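Local coordinates for uncharacterized protein yqbN (Bacillus subtilis, PDB 3KLU), which is of unknown function but probably acts as a chaperone of phage tail assembly, at residues 28-36 with 116-126; 42-53 with 85-95. All coordinates share one frame; numbering follows the deposited sequence.

Contact 1: residues 28-36 with 116-126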
loop_
_atom_site.group_PDB
_atom_site.type_symbol
_atom_site.label_atom_id
_atom_site.label_comp_id
_atom_site.label_asym_id
_atom_site.label_seq_id
_atom_site.Cartn_x
_atom_site.Cartn_y
_atom_site.Cartn_z
ATOM N N VAL A 28 -2.059 -10.255 -3.850
ATOM C CA VAL A 28 -2.570 -10.839 -2.621
ATOM C C VAL A 28 -4.077 -10.725 -2.611
ATOM O O VAL A 28 -4.622 -9.617 -2.743
ATOM C CB VAL A 28 -2.081 -10.064 -1.373
ATOM C CG1 VAL A 28 -2.582 -10.743 -0.130
ATOM C CG2 VAL A 28 -0.562 -9.936 -1.368
ATOM N N PRO A 29 -4.778 -11.855 -2.437
ATOM C CA PRO A 29 -6.246 -11.835 -2.405
ATOM C C PRO A 29 -6.739 -11.375 -1.024
ATOM O O PRO A 29 -7.083 -12.169 -0.169
ATOM C CB PRO A 29 -6.613 -13.270 -2.731
ATOM C CG PRO A 29 -5.524 -14.030 -2.033
ATOM C CD PRO A 29 -4.255 -13.222 -2.303
ATOM N N ILE A 30 -6.779 -10.069 -0.821
ATOM C CA ILE A 30 -7.205 -9.491 0.445
ATOM C C ILE A 30 -8.658 -9.780 0.810
ATOM O O ILE A 30 -9.009 -9.757 1.985
ATOM C CB ILE A 30 -6.973 -7.964 0.416
ATOM C CG1 ILE A 30 -5.466 -7.682 0.555
ATOM C CG2 ILE A 30 -7.783 -7.264 1.512
ATOM C CD1 ILE A 30 -4.895 -8.046 1.894
ATOM N N SER A 31 -9.506 -10.019 -0.188
ATOM C CA SER A 31 -10.911 -10.314 0.077
ATOM C C SER A 31 -11.577 -11.126 -1.027
ATOM O O SER A 31 -11.337 -10.907 -2.224
ATOM C CB SER A 31 -11.708 -9.024 0.290
ATOM O OG SER A 31 -13.091 -9.321 0.330
ATOM N N LYS A 32 -12.425 -12.060 -0.619
ATOM C CA LYS A 32 -13.124 -12.894 -1.585
ATOM C C LYS A 32 -14.385 -12.198 -2.145
ATOM O O LYS A 32 -15.034 -12.718 -3.043
ATOM C CB LYS A 32 -13.495 -14.235 -0.953
ATOM C CG LYS A 32 -12.309 -15.119 -0.522
ATOM C CD LYS A 32 -12.862 -16.390 0.132
ATOM C CE LYS A 32 -11.804 -17.295 0.731
ATOM N NZ LYS A 32 -12.444 -18.386 1.560
ATOM N N ARG A 33 -14.689 -11.010 -1.622
ATOM C CA ARG A 33 -15.856 -10.250 -2.050
ATOM C C ARG A 33 -15.552 -9.504 -3.336
ATOM O O ARG A 33 -16.457 -8.931 -3.922
ATOM C CB ARG A 33 -16.286 -9.250 -0.973
ATOM C CG ARG A 33 -16.669 -9.867 0.353
ATOM C CD ARG A 33 -16.595 -8.817 1.437
ATOM N NE ARG A 33 -17.086 -7.563 0.926
ATOM C CZ ARG A 33 -16.498 -6.394 1.086
ATOM N NH1 ARG A 33 -15.376 -6.272 1.764
ATOM N NH2 ARG A 33 -17.019 -5.342 0.500
ATOM N N PHE A 34 -14.290 -9.475 -3.770
ATOM C CA PHE A 34 -14.013 -8.804 -5.025
ATOM C C PHE A 34 -13.755 -9.833 -6.110
ATOM O O PHE A 34 -12.745 -10.533 -6.076
ATOM C CB PHE A 34 -12.817 -7.873 -4.901
ATOM C CG PHE A 34 -12.901 -6.940 -3.730
ATOM C CD1 PHE A 34 -14.058 -6.200 -3.487
ATOM C CD2 PHE A 34 -11.831 -6.803 -2.855
ATOM C CE1 PHE A 34 -14.136 -5.332 -2.377
ATOM C CE2 PHE A 34 -11.915 -5.944 -1.762
ATOM C CZ PHE A 34 -13.074 -5.209 -1.528
ATOM N N VAL A 35 -14.660 -9.911 -7.087
ATOM C CA VAL A 35 -14.500 -10.865 -8.188
ATOM C C VAL A 35 -14.764 -10.216 -9.546
ATOM O O VAL A 35 -15.408 -9.166 -9.643
ATOM C CB VAL A 35 -15.431 -12.104 -8.034
ATOM C CG1 VAL A 35 -14.974 -12.948 -6.845
ATOM C CG2 VAL A 35 -16.846 -11.666 -7.835
ATOM N N ASP A 36 -14.227 -10.828 -10.592
ATOM C CA ASP A 36 -14.416 -10.291 -11.921
ATOM C C ASP A 36 -15.604 -10.987 -12.584
ATOM O O ASP A 36 -16.272 -11.807 -11.961
ATOM C CB ASP A 36 -13.154 -10.498 -12.765
ATOM C CG ASP A 36 -12.770 -11.950 -12.885
ATOM O OD1 ASP A 36 -13.651 -12.829 -12.744
ATOM O OD2 ASP A 36 -11.579 -12.215 -13.129
ATOM N N VAL A 116 -14.158 0.623 1.067
ATOM C CA VAL A 116 -13.996 -0.523 0.157
ATOM C C VAL A 116 -13.772 -1.816 0.956
ATOM O O VAL A 116 -14.425 -2.816 0.712
ATOM C CB VAL A 116 -12.777 -0.379 -0.812
ATOM C CG1 VAL A 116 -12.609 -1.688 -1.633
ATOM C CG2 VAL A 116 -12.959 0.826 -1.768
ATOM N N LEU A 117 -12.826 -1.802 1.893
ATOM C CA LEU A 117 -12.553 -2.989 2.721
ATOM C C LEU A 117 -13.496 -2.861 3.945
ATOM O O LEU A 117 -13.053 -2.700 5.091
ATOM C CB LEU A 117 -11.071 -2.971 3.150
ATOM C CG LEU A 117 -10.096 -3.021 1.950
ATOM C CD1 LEU A 117 -8.706 -2.562 2.350
ATOM C CD2 LEU A 117 -10.031 -4.414 1.406
ATOM N N SER A 118 -14.797 -2.920 3.684
ATOM C CA SER A 118 -15.786 -2.723 4.753
ATOM C C SER A 118 -15.977 -3.823 5.798
ATOM O O SER A 118 -16.804 -3.692 6.694
ATOM C CB SER A 118 -17.128 -2.352 4.135
ATOM O OG SER A 118 -17.480 -3.284 3.138
ATOM N N VAL A 119 -15.226 -4.914 5.674
ATOM C CA VAL A 119 -15.262 -5.975 6.654
ATOM C C VAL A 119 -13.990 -5.781 7.483
ATOM O O VAL A 119 -12.877 -5.789 6.941
ATOM C CB VAL A 119 -15.281 -7.319 5.986
ATOM C CG1 VAL A 119 -15.087 -8.412 7.013
ATOM C CG2 VAL A 119 -16.632 -7.488 5.283
ATOM N N GLY A 120 -14.174 -5.568 8.790
ATOM C CA GLY A 120 -13.074 -5.312 9.687
ATOM C C GLY A 120 -11.789 -6.044 9.381
ATOM O O GLY A 120 -10.747 -5.422 9.093
ATOM N N GLY A 121 -11.860 -7.372 9.460
ATOM C CA GLY A 121 -10.693 -8.206 9.214
ATOM C C GLY A 121 -9.968 -7.875 7.917
ATOM O O GLY A 121 -8.750 -7.870 7.906
ATOM N N GLU A 122 -10.701 -7.592 6.837
ATOM C CA GLU A 122 -10.066 -7.275 5.559
ATOM C C GLU A 122 -9.218 -6.019 5.699
ATOM O O GLU A 122 -8.084 -5.947 5.243
ATOM C CB GLU A 122 -11.106 -7.014 4.462
ATOM C CG GLU A 122 -12.046 -8.171 4.178
ATOM C CD GLU A 122 -13.174 -7.753 3.228
ATOM O OE1 GLU A 122 -13.474 -6.529 3.165
ATOM O OE2 GLU A 122 -13.761 -8.644 2.551
ATOM N N TYR A 123 -9.796 -5.006 6.311
ATOM C CA TYR A 123 -9.070 -3.781 6.470
ATOM C C TYR A 123 -7.786 -3.971 7.284
ATOM O O TYR A 123 -6.717 -3.431 6.947
ATOM C CB TYR A 123 -9.940 -2.765 7.162
ATOM C CG TYR A 123 -9.264 -1.443 7.208
ATOM C CD1 TYR A 123 -9.261 -0.605 6.089
ATOM C CD2 TYR A 123 -8.586 -1.034 8.342
ATOM C CE1 TYR A 123 -8.579 0.635 6.113
ATOM C CE2 TYR A 123 -7.904 0.201 8.383
ATOM C CZ TYR A 123 -7.905 1.027 7.271
ATOM O OH TYR A 123 -7.258 2.236 7.312
ATOM N N ALA A 124 -7.885 -4.734 8.369
ATOM C CA ALA A 124 -6.726 -4.938 9.230
ATOM C C ALA A 124 -5.687 -5.731 8.475
ATOM O O ALA A 124 -4.506 -5.457 8.577
ATOM C CB ALA A 124 -7.134 -5.669 10.511
ATOM N N ASN A 125 -6.141 -6.710 7.702
ATOM C CA ASN A 125 -5.238 -7.553 6.941
ATOM C C ASN A 125 -4.551 -6.766 5.854
ATOM O O ASN A 125 -3.388 -6.984 5.566
ATOM C CB ASN A 125 -5.987 -8.734 6.304
ATOM C CG ASN A 125 -6.305 -9.846 7.299
ATOM O OD1 ASN A 125 -5.746 -9.905 8.390
ATOM N ND2 ASN A 125 -7.191 -10.752 6.902
ATOM N N TRP A 126 -5.289 -5.867 5.222
ATOM C CA TRP A 126 -4.703 -5.050 4.173
ATOM C C TRP A 126 -3.564 -4.210 4.761
ATOM O O TRP A 126 -2.464 -4.145 4.199
ATOM C CB TRP A 126 -5.772 -4.145 3.584
ATOM C CG TRP A 126 -5.229 -3.067 2.729
ATOM C CD1 TRP A 126 -4.674 -3.191 1.485
ATOM C CD2 TRP A 126 -5.277 -1.665 3.010
ATOM N NE1 TRP A 126 -4.384 -1.945 0.971
ATOM C CE2 TRP A 126 -4.743 -0.992 1.889
ATOM C CE3 TRP A 126 -5.728 -0.912 4.103
ATOM C CZ2 TRP A 126 -4.650 0.402 1.823
ATOM C CZ3 TRP A 126 -5.634 0.469 4.044
ATOM C CH2 TRP A 126 -5.094 1.114 2.900
#

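Contact 2: residues 42-53 with 85-95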
loop_
_atom_site.group_PDB
_atom_site.type_symbol
_atom_site.label_atom_id
_atom_site.label_comp_id
_atom_site.label_asym_id
_atom_site.label_seq_id
_atom_site.Cartn_x
_atom_site.Cartn_y
_atom_site.Cartn_z
ATOM N N VAL A 42 -10.327 -11.021 -7.314
ATOM C CA VAL A 42 -9.470 -9.991 -7.879
ATOM C C VAL A 42 -8.487 -9.661 -6.775
ATOM O O VAL A 42 -8.836 -8.964 -5.823
ATOM C CB VAL A 42 -10.299 -8.763 -8.211
ATOM C CG1 VAL A 42 -9.403 -7.678 -8.710
ATOM C CG2 VAL A 42 -11.400 -9.134 -9.253
ATOM N N PRO A 43 -7.252 -10.185 -6.857
ATOM C CA PRO A 43 -6.276 -9.889 -5.795
ATOM C C PRO A 43 -5.769 -8.453 -5.811
ATOM O O PRO A 43 -5.805 -7.779 -6.840
ATOM C CB PRO A 43 -5.148 -10.889 -6.064
ATOM C CG PRO A 43 -5.169 -11.008 -7.562
ATOM C CD PRO A 43 -6.646 -11.052 -7.895
ATOM N N PHE A 44 -5.331 -7.984 -4.651
ATOM C CA PHE A 44 -4.767 -6.654 -4.564
ATOM C C PHE A 44 -3.322 -6.793 -5.023
ATOM O O PHE A 44 -2.701 -7.838 -4.813
ATOM C CB PHE A 44 -4.743 -6.191 -3.124
ATOM C CG PHE A 44 -5.979 -5.515 -2.691
ATOM C CD1 PHE A 44 -7.209 -5.939 -3.136
ATOM C CD2 PHE A 44 -5.913 -4.485 -1.783
ATOM C CE1 PHE A 44 -8.392 -5.326 -2.657
ATOM C CE2 PHE A 44 -7.078 -3.860 -1.292
ATOM C CZ PHE A 44 -8.317 -4.284 -1.732
ATOM N N ILE A 45 -2.798 -5.738 -5.647
ATOM C CA ILE A 45 -1.411 -5.701 -6.067
ATOM C C ILE A 45 -0.695 -4.670 -5.201
ATOM O O ILE A 45 -1.066 -3.462 -5.186
ATOM C CB ILE A 45 -1.276 -5.286 -7.500
ATOM C CG1 ILE A 45 -1.967 -6.302 -8.381
ATOM C CG2 ILE A 45 0.214 -5.211 -7.884
ATOM C CD1 ILE A 45 -1.931 -5.898 -9.855
ATOM N N PHE A 46 0.309 -5.156 -4.469
ATOM C CA PHE A 46 1.125 -4.340 -3.579
ATOM C C PHE A 46 2.516 -4.181 -4.182
ATOM O O PHE A 46 2.948 -5.001 -5.015
ATOM C CB PHE A 46 1.276 -4.985 -2.203
ATOM C CG PHE A 46 -0.033 -5.121 -1.424
ATOM C CD1 PHE A 46 -0.945 -6.138 -1.728
ATOM C CD2 PHE A 46 -0.297 -4.293 -0.336
ATOM C CE1 PHE A 46 -2.089 -6.327 -0.942
ATOM C CE2 PHE A 46 -1.438 -4.471 0.454
ATOM C CZ PHE A 46 -2.331 -5.481 0.159
ATOM N N LYS A 47 3.189 -3.107 -3.779
ATOM C CA LYS A 47 4.543 -2.803 -4.214
ATOM C C LYS A 47 5.087 -1.778 -3.247
ATOM O O LYS A 47 4.587 -0.660 -3.189
ATOM C CB LYS A 47 4.563 -2.208 -5.613
ATOM C CG LYS A 47 5.974 -1.955 -6.129
ATOM C CD LYS A 47 5.919 -1.093 -7.389
ATOM C CE LYS A 47 7.195 -1.219 -8.176
ATOM N NZ LYS A 47 8.286 -0.878 -7.243
ATOM N N ALA A 48 6.088 -2.180 -2.468
ATOM C CA ALA A 48 6.738 -1.307 -1.486
ATOM C C ALA A 48 7.072 0.097 -2.022
ATOM O O ALA A 48 7.430 0.293 -3.194
ATOM C CB ALA A 48 8.026 -1.965 -0.968
ATOM N N ILE A 49 6.927 1.083 -1.156
ATOM C CA ILE A 49 7.267 2.428 -1.566
ATOM C C ILE A 49 8.720 2.640 -1.106
ATOM O O ILE A 49 9.351 1.721 -0.592
ATOM C CB ILE A 49 6.293 3.446 -0.946
ATOM C CG1 ILE A 49 6.308 3.330 0.580
ATOM C CG2 ILE A 49 4.892 3.156 -1.465
ATOM C CD1 ILE A 49 5.615 4.465 1.296
ATOM N N THR A 50 9.248 3.834 -1.277
ATOM C CA THR A 50 10.621 4.061 -0.912
ATOM C C THR A 50 10.778 4.473 0.531
ATOM O O THR A 50 9.811 4.882 1.224
ATOM C CB THR A 50 11.218 5.140 -1.794
ATOM O OG1 THR A 50 10.568 6.379 -1.504
ATOM C CG2 THR A 50 10.961 4.802 -3.279
ATOM N N THR A 51 12.005 4.349 0.995
ATOM C CA THR A 51 12.331 4.727 2.348
ATOM C C THR A 51 12.175 6.245 2.462
ATOM O O THR A 51 11.621 6.739 3.434
ATOM C CB THR A 51 13.766 4.262 2.664
ATOM O OG1 THR A 51 13.821 2.822 2.561
ATOM C CG2 THR A 51 14.196 4.757 4.049
ATOM N N ASP A 52 12.632 6.979 1.450
ATOM C CA ASP A 52 12.498 8.437 1.437
ATOM C C ASP A 52 11.014 8.794 1.612
ATOM O O ASP A 52 10.652 9.692 2.372
ATOM C CB ASP A 52 12.983 9.040 0.087
ATOM C CG ASP A 52 14.526 9.165 -0.018
ATOM O OD1 ASP A 52 15.215 8.832 0.961
ATOM O OD2 ASP A 52 15.060 9.598 -1.082
ATOM N N ARG A 53 10.156 8.079 0.900
ATOM C CA ARG A 53 8.729 8.377 0.943
ATOM C C ARG A 53 8.071 8.076 2.271
ATOM O O ARG A 53 7.142 8.772 2.689
ATOM C CB ARG A 53 8.000 7.622 -0.169
ATOM C CG ARG A 53 6.531 7.945 -0.222
ATOM C CD ARG A 53 6.268 9.482 -0.245
ATOM N NE ARG A 53 4.829 9.742 -0.294
ATOM C CZ ARG A 53 4.239 10.922 -0.095
ATOM N NH1 ARG A 53 4.943 12.021 0.184
ATOM N NH2 ARG A 53 2.917 11.003 -0.189
ATOM N N ILE A 85 0.580 4.776 4.285
ATOM C CA ILE A 85 1.599 3.897 3.694
ATOM C C ILE A 85 0.930 2.802 2.843
ATOM O O ILE A 85 1.363 2.507 1.684
ATOM C CB ILE A 85 2.462 3.199 4.788
ATOM C CG1 ILE A 85 3.264 4.228 5.587
ATOM C CG2 ILE A 85 3.388 2.190 4.132
ATOM C CD1 ILE A 85 4.131 3.627 6.724
ATOM N N ALA A 86 -0.114 2.199 3.429
ATOM C CA ALA A 86 -0.875 1.135 2.778
ATOM C C ALA A 86 -1.505 1.631 1.476
ATOM O O ALA A 86 -1.406 0.962 0.430
ATOM C CB ALA A 86 -1.980 0.600 3.737
ATOM N N VAL A 87 -2.157 2.796 1.537
ATOM C CA VAL A 87 -2.760 3.355 0.338
ATOM C C VAL A 87 -1.711 3.430 -0.782
ATOM O O VAL A 87 -1.950 2.964 -1.876
ATOM C CB VAL A 87 -3.353 4.771 0.628
ATOM C CG1 VAL A 87 -3.611 5.557 -0.707
ATOM C CG2 VAL A 87 -4.693 4.615 1.362
ATOM N N GLU A 88 -0.534 3.982 -0.484
ATOM C CA GLU A 88 0.522 4.134 -1.496
ATOM C C GLU A 88 1.275 2.817 -1.871
ATOM O O GLU A 88 1.789 2.644 -2.985
ATOM C CB GLU A 88 1.464 5.244 -1.035
ATOM C CG GLU A 88 0.763 6.600 -1.087
ATOM C CD GLU A 88 1.628 7.758 -0.578
ATOM O OE1 GLU A 88 2.881 7.657 -0.605
ATOM O OE2 GLU A 88 1.059 8.790 -0.159
ATOM N N THR A 89 1.292 1.867 -0.954
ATOM C CA THR A 89 1.899 0.580 -1.255
ATOM C C THR A 89 0.925 -0.248 -2.115
ATOM O O THR A 89 1.303 -1.245 -2.720
ATOM C CB THR A 89 2.150 -0.148 0.048
ATOM O OG1 THR A 89 3.056 0.643 0.813
ATOM C CG2 THR A 89 2.677 -1.553 -0.168
ATOM N N THR A 90 -0.337 0.166 -2.166
ATOM C CA THR A 90 -1.310 -0.604 -2.928
ATOM C C THR A 90 -1.509 -0.078 -4.320
ATOM O O THR A 90 -2.159 0.948 -4.507
ATOM C CB THR A 90 -2.651 -0.653 -2.186
ATOM O OG1 THR A 90 -2.449 -1.266 -0.909
ATOM C CG2 THR A 90 -3.670 -1.468 -2.954
ATOM N N VAL A 91 -0.986 -0.827 -5.290
ATOM C CA VAL A 91 -1.038 -0.461 -6.702
ATOM C C VAL A 91 -2.422 -0.584 -7.335
ATOM O O VAL A 91 -2.820 0.243 -8.154
ATOM C CB VAL A 91 -0.081 -1.365 -7.539
ATOM C CG1 VAL A 91 0.158 -0.740 -8.875
ATOM C CG2 VAL A 91 1.221 -1.596 -6.798
ATOM N N TYR A 92 -3.099 -1.683 -6.994
ATOM C CA TYR A 92 -4.434 -1.986 -7.497
ATOM C C TYR A 92 -5.144 -2.689 -6.356
ATOM O O TYR A 92 -4.738 -3.790 -5.929
ATOM C CB TYR A 92 -4.349 -2.909 -8.714
ATOM C CG TYR A 92 -5.690 -3.372 -9.250
ATOM C CD1 TYR A 92 -6.588 -2.454 -9.809
ATOM C CD2 TYR A 92 -6.053 -4.721 -9.244
ATOM C CE1 TYR A 92 -7.802 -2.851 -10.359
ATOM C CE2 TYR A 92 -7.275 -5.125 -9.804
ATOM C CZ TYR A 92 -8.133 -4.172 -10.368
ATOM O OH TYR A 92 -9.276 -4.546 -11.020
ATOM N N PRO A 93 -6.236 -2.079 -5.848
ATOM C CA PRO A 93 -6.768 -0.804 -6.336
ATOM C C PRO A 93 -6.068 0.380 -5.677
ATOM O O PRO A 93 -5.685 0.291 -4.528
ATOM C CB PRO A 93 -8.239 -0.903 -5.933
ATOM C CG PRO A 93 -8.123 -1.469 -4.530
ATOM C CD PRO A 93 -6.999 -2.541 -4.660
ATOM N N THR A 94 -5.872 1.487 -6.392
ATOM C CA THR A 94 -5.261 2.626 -5.736
ATOM C C THR A 94 -6.416 3.496 -5.275
ATOM O O THR A 94 -7.183 4.026 -6.080
ATOM C CB THR A 94 -4.325 3.444 -6.652
ATOM O OG1 THR A 94 -4.023 4.718 -6.042
ATOM C CG2 THR A 94 -4.950 3.652 -7.958
ATOM N N PHE A 95 -6.522 3.639 -3.958
ATOM C CA PHE A 95 -7.607 4.400 -3.336
ATOM C C PHE A 95 -7.635 5.893 -3.577
ATOM O O PHE A 95 -8.574 6.595 -3.157
ATOM C CB PHE A 95 -7.643 4.083 -1.843
ATOM C CG PHE A 95 -7.930 2.649 -1.576
ATOM C CD1 PHE A 95 -9.035 2.039 -2.179
ATOM C CD2 PHE A 95 -7.130 1.907 -0.720
ATOM C CE1 PHE A 95 -9.358 0.696 -1.933
ATOM C CE2 PHE A 95 -7.425 0.546 -0.448
ATOM C CZ PHE A 95 -8.542 -0.058 -1.055
HETATM O O HOH W 1 3.404 1.100 -4.355
#

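Contact 1: residues 28-36 with 116-126
Phe34 meets Val116 and Leu117 with the rim of its ring. Phe34 CZ stands 3.6 Å from Val116 CG1, and Phe34 CE2 lies 4.0 Å from Leu117 CD2; this methyl and the Val116 carbonyl oxygen both sit at the ring edge, near its plane. The same Leu117 CD2 is met at 3.6 Å by Ile30 CG2, the two side chains crossing at about a right angle. Ile30 divides its branches: with CG1 beside the backbone N (chi1 -74°), Ile30 CD1 runs to within 3.8 Å of Trp126 CA, while CG2 is left for the leucine. The Trp126 indole itself leads away from 28-36, has Leu117 CD1 above one face, toward the rim, and gives its NE1 hydrogen to Thr90 OG1. Ser31 to Phe34 form a type I beta turn, reinforced by an ST turn in which Ser31 OG accepts from Arg33 N at 3.0 Å. This turn faces the start of helix 120-133, where Val119 is the N-cap and Glu122 lies in the first turn. Glu122, extended beyond CG, pushes its carboxylate between Ser31 and Arg33. The Arg33 chain bends at chi3 (39°), and its guanidinium lies nearly coplanar with the carboxylate, edge toward it, in a salt bridge. In the model Arg33 NH1 lies 3.0 Å from Glu122 OE2, but it stands too close to OE1 for the exact pairing to be trusted.

Contact 2: residues 42-53 with 85-95
The Phe44 ring carries Pro93 on one face: Pro93 CD sits 3.4 Å from the Phe44 ring centroid, 3° off the normal, a CH-pi contact; the peptide bond before Pro93 is cis. Both residues belong to a bulged antiparallel pairing of strands 44-46 and 90-92 and its continuation. Phe46 turns its ring edge to Thr89 CG2 and runs side by side with Thr90. Trp126 of helix 120-133 meets the rings of Phe44, Phe46 and Phe95. In the classic beta bulge Val91 and Tyr92 both face Ile45, whose carbonyl oxygen accepts from both nitrogens, Val91 N nearly along the C=O axis and Tyr92 N, 3.3 Å from Ile45 O, on a lone pair. Ile45 N returns a 2.8 Å bond to Tyr92 O. Alongside Ile45, Tyr92 swings its ring out toward Val42, whose CG1 lies 3.5 Å from Tyr92 CE2. Farther on, Ile49 lays CG2 3.5 Å from Glu88 O, at the end of helix 78-89. Arg53, bent at chi2 (51°), grips Glu88 side-on; Arg53 NH1 also pairs with Glu56, and Glu88 OE2 with Lys96. Arg53 NE reaches the syn lone pair of Glu88 OE1 at 2.9 Å, and Arg53 NH2 donates to Glu88 OE2, 2.9 Å away.

The antiparallel sheet links the two contacts, whose centres are 14 Å apart: strand 44-46 of contact 2 lies between strands 90-92 and 26-28, and segment 28-36 of contact 1 continues from the latter. Backbone pairing joins the 28-36 and 42-53 segments directly: Val28 O is 2.6 Å from Phe44 N and Phe34 O 2.8 Å from Val42 N, both probable hydrogen bonds. Trp126 bridges the other two segments, Trp126 CH2 packing 3.3 Å from Ala86 CB on helix 78-89. Helix 120-133 thus backs the sheet side bearing Phe46, while contact 1 closes over the N-terminal end of helix 120-133. The side chain of Val42 in contact 2 is about 12 Å from a bound manganese(II) ion.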